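Local coordinates for protein cytochrome P450 (CYP102L1) (Mycobacterium phage Adler, PDB 6N6Q) that binds a haem group and probably acts as a cytochrome P450 monooxygenase, activating oxygen at the haem iron, at residues A[285-290]-A[338-344]; A[329-333]-A[393-397]; A[304-309]-A[436-442]; A[117-122]-A[420-424]. All coordinates share one frame; numbering follows the deposited sequence.

Interaction 1 (A[285-290]-A[338-344])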
# COMPACT_ATOMS: atom_id res chain seq x y z
N ASN A 285 3.54 4.69 -3.83
CA ASN A 285 4.82 5.03 -3.22
C ASN A 285 5.86 3.94 -3.46
O ASN A 285 7.06 4.24 -3.57
CB ASN A 285 4.64 5.28 -1.73
CG ASN A 285 3.74 6.46 -1.45
OD1 ASN A 285 3.57 7.34 -2.29
ND2 ASN A 285 3.15 6.50 -0.26
N ALA A 286 5.43 2.68 -3.55
CA ALA A 286 6.36 1.61 -3.91
C ALA A 286 6.91 1.81 -5.32
O ALA A 286 8.11 1.64 -5.56
CB ALA A 286 5.68 0.25 -3.79
N ILE A 287 6.04 2.19 -6.26
CA ILE A 287 6.50 2.50 -7.61
C ILE A 287 7.45 3.69 -7.60
O ILE A 287 8.47 3.70 -8.29
CB ILE A 287 5.29 2.75 -8.54
CG1 ILE A 287 4.48 1.47 -8.73
CG2 ILE A 287 5.74 3.31 -9.88
CD1 ILE A 287 3.12 1.70 -9.36
N ALA A 288 7.12 4.71 -6.80
CA ALA A 288 7.98 5.89 -6.72
C ALA A 288 9.36 5.54 -6.17
O ALA A 288 10.37 6.08 -6.61
CB ALA A 288 7.31 6.97 -5.88
N PHE A 289 9.41 4.64 -5.19
CA PHE A 289 10.70 4.18 -4.68
C PHE A 289 11.47 3.41 -5.74
O PHE A 289 12.68 3.62 -5.92
CB PHE A 289 10.50 3.30 -3.44
CG PHE A 289 10.40 4.07 -2.15
CD1 PHE A 289 11.49 4.78 -1.67
CD2 PHE A 289 9.24 4.06 -1.40
CE1 PHE A 289 11.41 5.49 -0.48
CE2 PHE A 289 9.15 4.76 -0.22
CZ PHE A 289 10.24 5.47 0.25
N ALA A 290 10.79 2.52 -6.47
CA ALA A 290 11.46 1.74 -7.51
C ALA A 290 11.94 2.63 -8.65
O ALA A 290 12.99 2.36 -9.24
CB ALA A 290 10.54 0.65 -8.03
N ALA A 338 12.82 -2.95 -3.29
CA ALA A 338 12.25 -1.67 -2.90
C ALA A 338 11.33 -1.83 -1.69
O ALA A 338 11.36 -1.01 -0.77
CB ALA A 338 11.50 -1.04 -4.07
N LEU A 339 10.50 -2.87 -1.69
CA LEU A 339 9.62 -3.12 -0.56
C LEU A 339 10.38 -3.60 0.67
O LEU A 339 9.83 -3.55 1.78
CB LEU A 339 8.55 -4.15 -0.94
CG LEU A 339 7.47 -3.62 -1.90
CD1 LEU A 339 6.48 -4.72 -2.25
CD2 LEU A 339 6.76 -2.42 -1.28
N ARG A 340 11.62 -4.06 0.51
CA ARG A 340 12.44 -4.40 1.66
C ARG A 340 13.09 -3.15 2.24
O ARG A 340 12.89 -2.81 3.41
CB ARG A 340 13.50 -5.43 1.29
CG ARG A 340 14.31 -5.93 2.48
CD ARG A 340 15.59 -6.63 2.05
NE ARG A 340 16.52 -5.72 1.40
CZ ARG A 340 17.37 -4.93 2.05
NH1 ARG A 340 17.40 -4.94 3.38
NH2 ARG A 340 18.19 -4.13 1.38
N LEU A 341 13.87 -2.44 1.42
CA LEU A 341 14.60 -1.27 1.91
C LEU A 341 13.66 -0.19 2.43
O LEU A 341 13.99 0.52 3.38
CB LEU A 341 15.50 -0.72 0.81
CG LEU A 341 16.73 0.07 1.29
CD1 LEU A 341 17.57 -0.79 2.22
CD2 LEU A 341 17.55 0.56 0.11
N TRP A 342 12.48 -0.05 1.82
CA TRP A 342 11.49 0.93 2.25
C TRP A 342 10.10 0.34 2.10
O TRP A 342 9.43 0.55 1.09
CB TRP A 342 11.62 2.24 1.46
CG TRP A 342 12.89 2.97 1.76
CD1 TRP A 342 14.03 2.97 1.00
CD2 TRP A 342 13.16 3.80 2.89
NE1 TRP A 342 14.99 3.76 1.60
CE2 TRP A 342 14.48 4.27 2.76
CE3 TRP A 342 12.41 4.18 4.01
CZ2 TRP A 342 15.07 5.12 3.70
CZ3 TRP A 342 13.00 5.02 4.94
CH2 TRP A 342 14.31 5.48 4.78
N PRO A 343 9.63 -0.40 3.10
CA PRO A 343 8.27 -0.94 3.03
C PRO A 343 7.25 0.17 3.23
O PRO A 343 7.17 0.76 4.31
CB PRO A 343 8.23 -1.97 4.17
CG PRO A 343 9.37 -1.61 5.09
CD PRO A 343 10.23 -0.55 4.44
N VAL A 344 6.47 0.46 2.18
CA VAL A 344 5.51 1.55 2.25
C VAL A 344 4.52 1.34 3.38
O VAL A 344 4.06 2.30 4.01
CB VAL A 344 4.80 1.73 0.89
CG1 VAL A 344 5.79 2.19 -0.16
CG2 VAL A 344 4.13 0.43 0.46

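Interaction 2 (A[329-333]-A[393-397])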
# COMPACT_ATOMS: atom_id res chain seq x y z
N ARG A 329 11.38 -11.70 -14.26
CA ARG A 329 11.96 -12.09 -12.98
C ARG A 329 12.72 -10.93 -12.33
O ARG A 329 12.53 -10.63 -11.15
CB ARG A 329 12.89 -13.29 -13.16
CG ARG A 329 13.91 -13.43 -12.04
CD ARG A 329 15.00 -14.44 -12.38
NE ARG A 329 16.17 -14.28 -11.52
CZ ARG A 329 16.32 -14.88 -10.34
NH1 ARG A 329 15.38 -15.68 -9.87
NH2 ARG A 329 17.43 -14.67 -9.63
N TYR A 330 13.60 -10.27 -13.10
CA TYR A 330 14.45 -9.25 -12.50
C TYR A 330 13.65 -8.03 -12.06
O TYR A 330 13.94 -7.44 -11.01
CB TYR A 330 15.56 -8.84 -13.47
CG TYR A 330 16.57 -7.91 -12.84
CD1 TYR A 330 17.54 -8.39 -11.97
CD2 TYR A 330 16.55 -6.55 -13.11
CE1 TYR A 330 18.47 -7.54 -11.39
CE2 TYR A 330 17.47 -5.69 -12.53
CZ TYR A 330 18.42 -6.20 -11.67
OH TYR A 330 19.34 -5.35 -11.10
N LEU A 331 12.65 -7.63 -12.85
CA LEU A 331 11.81 -6.51 -12.45
C LEU A 331 11.04 -6.82 -11.17
O LEU A 331 10.80 -5.93 -10.36
CB LEU A 331 10.86 -6.13 -13.58
CG LEU A 331 10.15 -4.78 -13.43
CD1 LEU A 331 11.16 -3.68 -13.14
CD2 LEU A 331 9.34 -4.45 -14.67
N ARG A 332 10.65 -8.09 -10.98
CA ARG A 332 10.04 -8.49 -9.72
C ARG A 332 11.04 -8.38 -8.57
O ARG A 332 10.67 -8.01 -7.45
CB ARG A 332 9.50 -9.91 -9.84
CG ARG A 332 9.00 -10.51 -8.54
CD ARG A 332 7.87 -9.69 -7.92
NE ARG A 332 7.26 -10.38 -6.79
CZ ARG A 332 6.19 -11.16 -6.89
NH1 ARG A 332 5.60 -11.34 -8.07
NH2 ARG A 332 5.70 -11.77 -5.82
N LEU A 333 12.31 -8.69 -8.84
CA LEU A 333 13.33 -8.55 -7.80
C LEU A 333 13.60 -7.09 -7.47
O LEU A 333 14.03 -6.78 -6.35
CB LEU A 333 14.62 -9.25 -8.23
CG LEU A 333 14.57 -10.77 -8.35
CD1 LEU A 333 15.95 -11.33 -8.64
CD2 LEU A 333 13.99 -11.39 -7.08
N PRO A 393 18.96 -5.82 -6.02
CA PRO A 393 17.83 -6.70 -6.34
C PRO A 393 18.17 -8.18 -6.30
O PRO A 393 17.31 -8.99 -5.92
CB PRO A 393 17.43 -6.25 -7.75
CG PRO A 393 17.94 -4.85 -7.86
CD PRO A 393 19.21 -4.82 -7.07
N GLU A 394 19.39 -8.56 -6.68
CA GLU A 394 19.76 -9.97 -6.70
C GLU A 394 19.70 -10.60 -5.31
O GLU A 394 19.66 -11.83 -5.19
CB GLU A 394 21.16 -10.15 -7.29
CG GLU A 394 21.24 -9.95 -8.80
CD GLU A 394 21.54 -8.51 -9.20
OE1 GLU A 394 21.30 -7.59 -8.37
OE2 GLU A 394 22.01 -8.29 -10.33
N ARG A 395 19.69 -9.78 -4.26
CA ARG A 395 19.58 -10.29 -2.90
C ARG A 395 18.27 -11.04 -2.68
O ARG A 395 18.23 -12.03 -1.95
CB ARG A 395 19.69 -9.14 -1.90
CG ARG A 395 19.44 -9.50 -0.46
CD ARG A 395 18.90 -8.31 0.32
NE ARG A 395 19.56 -7.06 -0.07
CZ ARG A 395 20.75 -6.67 0.37
NH1 ARG A 395 21.43 -7.43 1.22
NH2 ARG A 395 21.26 -5.51 -0.04
N MET A 396 17.18 -10.58 -3.32
CA MET A 396 15.85 -11.11 -3.05
C MET A 396 15.55 -12.40 -3.81
O MET A 396 14.38 -12.80 -3.86
CB MET A 396 14.80 -10.05 -3.37
CG MET A 396 14.95 -8.77 -2.57
SD MET A 396 15.00 -9.07 -0.79
CE MET A 396 13.36 -9.74 -0.52
N SER A 397 16.55 -13.05 -4.38
CA SER A 397 16.32 -14.34 -5.03
C SER A 397 16.12 -15.43 -3.98
O SER A 397 16.52 -15.30 -2.82
CB SER A 397 17.49 -14.70 -5.94
OG SER A 397 18.65 -15.01 -5.19

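Interaction 3 (A[304-309]-A[436-442])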
# COMPACT_ATOMS: atom_id res chain seq x y z
N ALA A 304 17.22 -4.32 -15.90
CA ALA A 304 15.77 -4.32 -15.99
C ALA A 304 15.30 -3.86 -17.37
O ALA A 304 14.38 -4.45 -17.95
CB ALA A 304 15.17 -3.43 -14.90
N ARG A 305 15.94 -2.82 -17.92
CA ARG A 305 15.57 -2.36 -19.25
C ARG A 305 15.87 -3.41 -20.31
O ARG A 305 15.19 -3.46 -21.34
CB ARG A 305 16.30 -1.06 -19.58
CG ARG A 305 15.58 -0.17 -20.58
CD ARG A 305 16.31 1.15 -20.78
NE ARG A 305 16.50 1.88 -19.53
CZ ARG A 305 15.60 2.70 -18.99
NH1 ARG A 305 14.43 2.88 -19.59
NH2 ARG A 305 15.86 3.32 -17.85
N ALA A 306 16.86 -4.27 -20.07
CA ALA A 306 17.15 -5.35 -21.01
C ALA A 306 16.11 -6.46 -20.92
O ALA A 306 15.80 -7.10 -21.93
CB ALA A 306 18.55 -5.91 -20.76
N GLU A 307 15.55 -6.69 -19.73
CA GLU A 307 14.54 -7.73 -19.57
C GLU A 307 13.23 -7.33 -20.23
O GLU A 307 12.53 -8.17 -20.81
CB GLU A 307 14.33 -8.04 -18.09
CG GLU A 307 13.52 -9.30 -17.83
CD GLU A 307 13.23 -9.51 -16.36
OE1 GLU A 307 12.71 -8.57 -15.71
OE2 GLU A 307 13.52 -10.62 -15.84
N VAL A 308 12.87 -6.04 -20.15
CA VAL A 308 11.64 -5.58 -20.78
C VAL A 308 11.82 -5.34 -22.27
O VAL A 308 10.83 -5.35 -23.02
CB VAL A 308 11.11 -4.31 -20.09
CG1 VAL A 308 10.89 -4.57 -18.61
CG2 VAL A 308 12.06 -3.14 -20.30
N ASP A 309 13.05 -5.11 -22.73
CA ASP A 309 13.29 -5.02 -24.17
C ASP A 309 13.20 -6.38 -24.83
O ASP A 309 12.67 -6.51 -25.94
CB ASP A 309 14.66 -4.39 -24.44
CG ASP A 309 14.67 -2.89 -24.21
OD1 ASP A 309 13.62 -2.33 -23.82
OD2 ASP A 309 15.73 -2.26 -24.42
N ILE A 436 7.23 2.05 -18.16
CA ILE A 436 8.06 3.24 -18.02
C ILE A 436 9.48 2.98 -18.52
O ILE A 436 10.04 3.78 -19.28
CB ILE A 436 8.05 3.72 -16.55
CG1 ILE A 436 6.66 4.24 -16.18
CG2 ILE A 436 9.11 4.79 -16.32
CD1 ILE A 436 6.50 4.55 -14.71
N LEU A 437 10.07 1.85 -18.11
CA LEU A 437 11.42 1.52 -18.55
C LEU A 437 11.48 1.26 -20.05
O LEU A 437 12.51 1.52 -20.68
CB LEU A 437 11.94 0.30 -17.79
CG LEU A 437 12.28 0.50 -16.32
CD1 LEU A 437 12.75 -0.81 -15.72
CD2 LEU A 437 13.34 1.58 -16.16
N HIS A 438 10.40 0.74 -20.63
CA HIS A 438 10.36 0.45 -22.06
C HIS A 438 10.23 1.72 -22.89
O HIS A 438 10.82 1.80 -23.98
CB HIS A 438 9.21 -0.51 -22.36
CG HIS A 438 9.14 -0.94 -23.79
ND1 HIS A 438 8.56 -0.17 -24.77
CD2 HIS A 438 9.57 -2.07 -24.40
CE1 HIS A 438 8.64 -0.81 -25.93
NE2 HIS A 438 9.25 -1.96 -25.73
N GLN A 439 9.50 2.72 -22.40
CA GLN A 439 9.19 3.92 -23.16
C GLN A 439 10.10 5.09 -22.84
O GLN A 439 10.38 5.90 -23.74
CB GLN A 439 7.74 4.34 -22.91
CG GLN A 439 6.72 3.31 -23.32
CD GLN A 439 6.74 3.03 -24.81
OE1 GLN A 439 6.98 1.90 -25.24
NE2 GLN A 439 6.50 4.06 -25.61
N PHE A 440 10.56 5.23 -21.60
CA PHE A 440 11.33 6.39 -21.19
C PHE A 440 12.65 5.96 -20.56
O PHE A 440 12.82 4.81 -20.15
CB PHE A 440 10.56 7.25 -20.18
CG PHE A 440 9.18 7.63 -20.63
CD1 PHE A 440 9.00 8.69 -21.51
CD2 PHE A 440 8.07 6.95 -20.18
CE1 PHE A 440 7.73 9.05 -21.93
CE2 PHE A 440 6.80 7.30 -20.59
CZ PHE A 440 6.63 8.35 -21.47
N GLU A 441 13.57 6.91 -20.49
CA GLU A 441 14.76 6.80 -19.65
C GLU A 441 14.66 7.83 -18.53
O GLU A 441 14.09 8.91 -18.71
CB GLU A 441 16.05 6.99 -20.46
CG GLU A 441 16.19 8.34 -21.14
CD GLU A 441 17.36 8.37 -22.09
OE1 GLU A 441 17.70 7.31 -22.65
OE2 GLU A 441 17.96 9.46 -22.27
N LEU A 442 15.21 7.48 -17.38
CA LEU A 442 14.99 8.23 -16.15
C LEU A 442 16.19 9.11 -15.85
O LEU A 442 17.32 8.62 -15.75
CB LEU A 442 14.72 7.27 -14.98
CG LEU A 442 13.76 6.11 -15.26
CD1 LEU A 442 13.76 5.12 -14.11
CD2 LEU A 442 12.35 6.63 -15.51

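Interaction 4 (A[117-122]-A[420-424]). With HEM (protoporphyrin IX containing Fe), chain E.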
# COMPACT_ATOMS: atom_id res chain seq x y z
N PHE A 117 -9.73 -11.36 -5.82
CA PHE A 117 -8.34 -10.93 -5.68
C PHE A 117 -7.34 -12.04 -5.97
O PHE A 117 -6.15 -11.87 -5.68
CB PHE A 117 -8.10 -10.36 -4.28
CG PHE A 117 -8.64 -8.98 -4.08
CD1 PHE A 117 -7.85 -7.87 -4.36
CD2 PHE A 117 -9.92 -8.78 -3.61
CE1 PHE A 117 -8.34 -6.59 -4.18
CE2 PHE A 117 -10.42 -7.50 -3.42
CZ PHE A 117 -9.63 -6.41 -3.71
N THR A 118 -7.79 -13.16 -6.52
CA THR A 118 -6.89 -14.26 -6.83
C THR A 118 -6.16 -13.99 -8.15
O THR A 118 -6.41 -13.01 -8.85
CB THR A 118 -7.65 -15.58 -6.91
OG1 THR A 118 -8.60 -15.51 -7.99
CG2 THR A 118 -8.38 -15.85 -5.61
N LYS A 119 -5.23 -14.89 -8.47
CA LYS A 119 -4.51 -14.79 -9.74
C LYS A 119 -5.46 -14.91 -10.92
O LYS A 119 -5.32 -14.21 -11.93
CB LYS A 119 -3.42 -15.87 -9.82
CG LYS A 119 -2.16 -15.61 -9.00
CD LYS A 119 -2.41 -15.72 -7.50
CE LYS A 119 -3.15 -17.00 -7.14
NZ LYS A 119 -3.89 -16.87 -5.86
N GLU A 120 -6.45 -15.80 -10.80
CA GLU A 120 -7.48 -15.93 -11.83
C GLU A 120 -8.22 -14.61 -12.02
O GLU A 120 -8.47 -14.18 -13.15
CB GLU A 120 -8.45 -17.04 -11.46
CG GLU A 120 -9.78 -17.00 -12.20
CD GLU A 120 -10.89 -17.72 -11.46
OE1 GLU A 120 -10.67 -18.10 -10.29
OE2 GLU A 120 -11.98 -17.90 -12.04
N ALA A 121 -8.60 -13.96 -10.92
CA ALA A 121 -9.32 -12.70 -11.01
C ALA A 121 -8.46 -11.59 -11.60
O ALA A 121 -8.99 -10.64 -12.18
CB ALA A 121 -9.85 -12.29 -9.63
N MET A 122 -7.13 -11.70 -11.45
CA MET A 122 -6.25 -10.67 -11.99
C MET A 122 -6.31 -10.63 -13.51
O MET A 122 -6.25 -9.55 -14.11
CB MET A 122 -4.82 -10.89 -11.51
CG MET A 122 -4.61 -10.58 -10.04
SD MET A 122 -5.31 -8.98 -9.58
CE MET A 122 -4.44 -7.88 -10.70
N ILE A 420 -5.07 -8.57 1.24
CA ILE A 420 -5.89 -9.25 0.24
C ILE A 420 -5.51 -8.83 -1.18
O ILE A 420 -5.81 -9.56 -2.13
CB ILE A 420 -7.38 -9.00 0.50
CG1 ILE A 420 -8.25 -10.02 -0.25
CG2 ILE A 420 -7.77 -7.59 0.10
CD1 ILE A 420 -9.74 -9.79 -0.10
N GLY A 421 -4.86 -7.68 -1.34
CA GLY A 421 -4.53 -7.19 -2.66
C GLY A 421 -3.07 -7.34 -3.05
O GLY A 421 -2.55 -6.56 -3.85
N ARG A 422 -2.40 -8.36 -2.49
CA ARG A 422 -0.99 -8.57 -2.79
C ARG A 422 -0.79 -8.92 -4.26
O ARG A 422 0.06 -8.33 -4.94
CB ARG A 422 -0.42 -9.66 -1.89
CG ARG A 422 1.02 -10.03 -2.21
CD ARG A 422 1.55 -11.09 -1.26
NE ARG A 422 2.95 -11.39 -1.50
CZ ARG A 422 3.70 -12.14 -0.70
NH1 ARG A 422 3.18 -12.67 0.40
NH2 ARG A 422 4.98 -12.36 -1.00
N GLN A 423 -1.57 -9.88 -4.76
CA GLN A 423 -1.45 -10.26 -6.17
C GLN A 423 -1.88 -9.13 -7.09
O GLN A 423 -1.37 -9.00 -8.20
CB GLN A 423 -2.26 -11.52 -6.44
CG GLN A 423 -1.85 -12.73 -5.61
CD GLN A 423 -2.54 -12.78 -4.26
OE1 GLN A 423 -3.76 -12.66 -4.18
NE2 GLN A 423 -1.76 -12.97 -3.20
N PHE A 424 -2.83 -8.29 -6.64
CA PHE A 424 -3.22 -7.13 -7.42
C PHE A 424 -2.09 -6.10 -7.46
O PHE A 424 -1.77 -5.55 -8.52
CB PHE A 424 -4.49 -6.51 -6.84
CG PHE A 424 -5.09 -5.42 -7.70
CD1 PHE A 424 -4.62 -4.12 -7.62
CD2 PHE A 424 -6.13 -5.70 -8.57
CE1 PHE A 424 -5.17 -3.12 -8.40
CE2 PHE A 424 -6.68 -4.71 -9.35
CZ PHE A 424 -6.21 -3.42 -9.27
CHA HEM E . -3.83 -5.26 4.26
CHB HEM E . 0.43 -3.69 2.53
CHC HEM E . -1.61 -2.95 -1.82
CHD HEM E . -5.98 -3.81 0.14
C1A HEM E . -2.49 -4.93 4.18
C2A HEM E . -1.49 -5.08 5.22
C3A HEM E . -0.32 -4.65 4.74
C4A HEM E . -0.52 -4.21 3.38
CMA HEM E . 1.01 -4.62 5.52
CAA HEM E . -1.72 -5.63 6.65
CBA HEM E . -2.17 -4.48 7.54
CGA HEM E . -2.24 -4.92 8.98
O1A HEM E . -1.82 -6.07 9.29
O2A HEM E . -2.72 -4.13 9.83
C1B HEM E . 0.27 -3.41 1.18
C2B HEM E . 1.32 -3.08 0.24
C3B HEM E . 0.76 -2.87 -0.96
C4B HEM E . -0.67 -3.07 -0.82
CMB HEM E . 2.81 -3.00 0.64
CAB HEM E . 1.41 -2.50 -2.32
CBB HEM E . 2.72 -2.27 -2.51
C1C HEM E . -2.98 -3.14 -1.70
C2C HEM E . -3.96 -3.10 -2.76
C3C HEM E . -5.16 -3.33 -2.24
C4C HEM E . -5.00 -3.53 -0.80
CMC HEM E . -3.68 -2.82 -4.25
CAC HEM E . -6.46 -3.36 -3.08
CBC HEM E . -7.66 -3.62 -2.56
C1D HEM E . -5.78 -4.28 1.42
C2D HEM E . -6.82 -4.69 2.35
C3D HEM E . -6.23 -5.09 3.49
C4D HEM E . -4.79 -4.96 3.32
CMD HEM E . -8.34 -4.66 2.09
CAD HEM E . -6.94 -5.61 4.75
CBD HEM E . -7.24 -7.10 4.61
CGD HEM E . -7.85 -7.63 5.88
O1D HEM E . -8.66 -8.60 5.80
O2D HEM E . -7.54 -7.09 6.98
NA HEM E . -1.86 -4.39 3.07
NB HEM E . -0.93 -3.39 0.50
NC HEM E . -3.65 -3.41 -0.52
ND HEM E . -4.56 -4.46 2.05
FE HEM E . -2.77 -3.77 1.31
O HOH W 1 -4.75 -9.75 -4.70

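Interaction 1 (A[285-290]-A[338-344])
Phe289 and Trp342 make the aromatic part of this contact between helix 265-296, the long central helix of the P450 fold, and the end of helix 329-341, the K helix. Their rings lie parallel within 1° but slid well apart, with 4.8 Å from the Phe289 centroid to that of the Trp342 five-membered ring. What sits over the middle of the Phe289 face is Trp342 CB, a CH-pi contact at 3.7 Å from the centroid and 11° from the normal, while Phe289 CE1 at the rim meets Trp342 CG. Phe289 CG stands anti to its own carbonyl carbon (chi1 -86°), which carries the ring across to the residue where the K helix ends.

The aliphatic part is made of smaller groups. Val344 CG1 wedges between Asn285 CB and Ala286, 3.4 Å from Ala286 N, and also reaches the edge of the Phe289 ring. Ala286 CB meets Leu339 CD2 at 3.8 Å, and Ala290 CB and Ala338 CB lie 4.4 Å apart.

Across these two segments the contact is buried packing without a hydrogen bond, and Val344, which takes part in it, also belongs to the haem pocket.

Interaction 2 (A[329-333]-A[393-397])
Leu333 lies over the turn 393-397 and meets both its backbone and its side chains. Leu333 CB rests 3.6 Å from Pro393 O, and Leu333 CD2 reaches on to Met396, 3.5 Å from Met396 O and 4.0 Å from Met396 CB. With CG anti to the carbonyl carbon (chi1 -67°), the leucine branch is pointed at the turn. Pro393 is shared with Tyr330, whose OH comes to 3.6 Å from Pro393 CG. Glu394 CD lies at the edge of the same ring, the carboxylate plane 72° from that of the ring and Glu394 OE2 3.8 Å from Tyr330 CE1. Farther out, the extended Arg329 brings NH2 to 3.7 Å from Ser397 CB, while Leu333 CD1 sits over one face of its guanidinium, toward the rim. Ser397 OG caps the next helix by bonding to Asn400 N.

The turn carries the P-E-R sequence of the P450 PERF motif. Arg395 points away from the helix segment 329-333 and pairs with Glu337 of the K helix, which also holds Arg340: the Glu-Arg-Arg triad of the family. No hydrogen bond links the two segments; mainly van der Waals packing joins them, and the ionic grip lies one turn farther along the K helix.

Interaction 3 (A[304-309]-A[436-442])
Helix 304-309 runs nearly antiparallel to strand 440-442, at 170° with the axes 11.8 Å apart, and comes closest to the preceding helix end, where the CA atoms of Arg305 and Leu437 are 5.7 Å apart. In the P450 fold this is the J helix packed on the C-terminal end of the L helix, helix 422-439, where the chain turns into a small antiparallel sheet.

Arg305 carries the contact. Its CG is anti to the backbone N (chi1 -153°), and a bend at chi3 turns the guanidinium over the helix end. There Arg305 NH1 sits between two backbone carbonyls, 2.6 Å from Leu437 O and equally near Phe440 O; both hydrogen bonds are weak, because their angles at the hydrogen are close to 120°. Leu437 O also accepts from Arg470 NE. Leu437 O in the last turn of the helix and Phe440 O just beyond it would probably stabilise the positive charge. Leu437 CD2 lies over one face of the guanidinium, 3.5 Å from Arg305 NH2, while Leu437 CD1 packs on Ala304 CB. Val308 completes the apolar patch beside Leu437 CB.

At the far end, His438 turns an edge of its imidazole to the J helix. Asp309 presents its carboxylate almost perpendicular to that ring, but its OD1 is bound by Arg315 and Arg470. His438 NE2 bonds to Trp312 O. His438 ND1 donates to Gln439 OE1 at 2.6 Å, with the oxygen close to the ring plane.

Interaction 4 (A[117-122]-A[420-424])
Phe117 and Ile420 form the apolar centre of this contact, where the segment leading into helix 119-145 meets the end of the P450 cysteine loop and the first turn of helix 422-439, the L helix. Ile420 CG2 stands over the centre of the Phe117 ring, a CH-pi contact 4.2 Å from the centroid and 2° from the normal. Ile420 CD1 lies 3.7 Å from Phe117 CD2. The same CG2 reaches the haem methyl CMD, and Phe117 CE1 comes to 3.5 Å from the haem vinyl carbon CBC, so both residues pack against the cofactor as well as each other.

Farther along both segments, Met122 meets Phe424. Bent at chi2 and chi3 (-48° and -57°), the methionine curls its thioether against the ring; Met122 CE is 3.5 Å from Phe424 CD2, and SD approaches obliquely in a Met-aromatic contact. Phe424 CD1 comes close to the haem methyl CMC. Lys119, at the exposed rim, crosses Gln423 at a slant, its CD meeting Gln423 CG.

A water bridges the two segments through their backbones. It accepts from Phe424 N, in the first turn of the L helix, and is placed to donate to a carbonyl on each side, lying 2.8 Å from Ile420 O and 2.7 Å from Phe117 O.

How the interactions relate
Interactions 1 and 2 use the two ends of helix 329-341 and touch where Arg340 NH2 lies 3.5 Å from Arg395 NE, a pair of like charges probably offset by the Glu337 carboxylate they share. Interaction 3 joins interaction 2 through Glu307, whose OE2 is 2.8 Å from Tyr330 N and OE1 3.0 Å from Leu331 N, probable hydrogen bonds at the start of that helix. Helix 422-439 links interactions 3 and 4, whose centres are about 25 Å apart. The haem is touched by interaction 4 and by Val344 of interaction 1, whereas the Met396 side chain of interaction 2 stays about 13 Å from it.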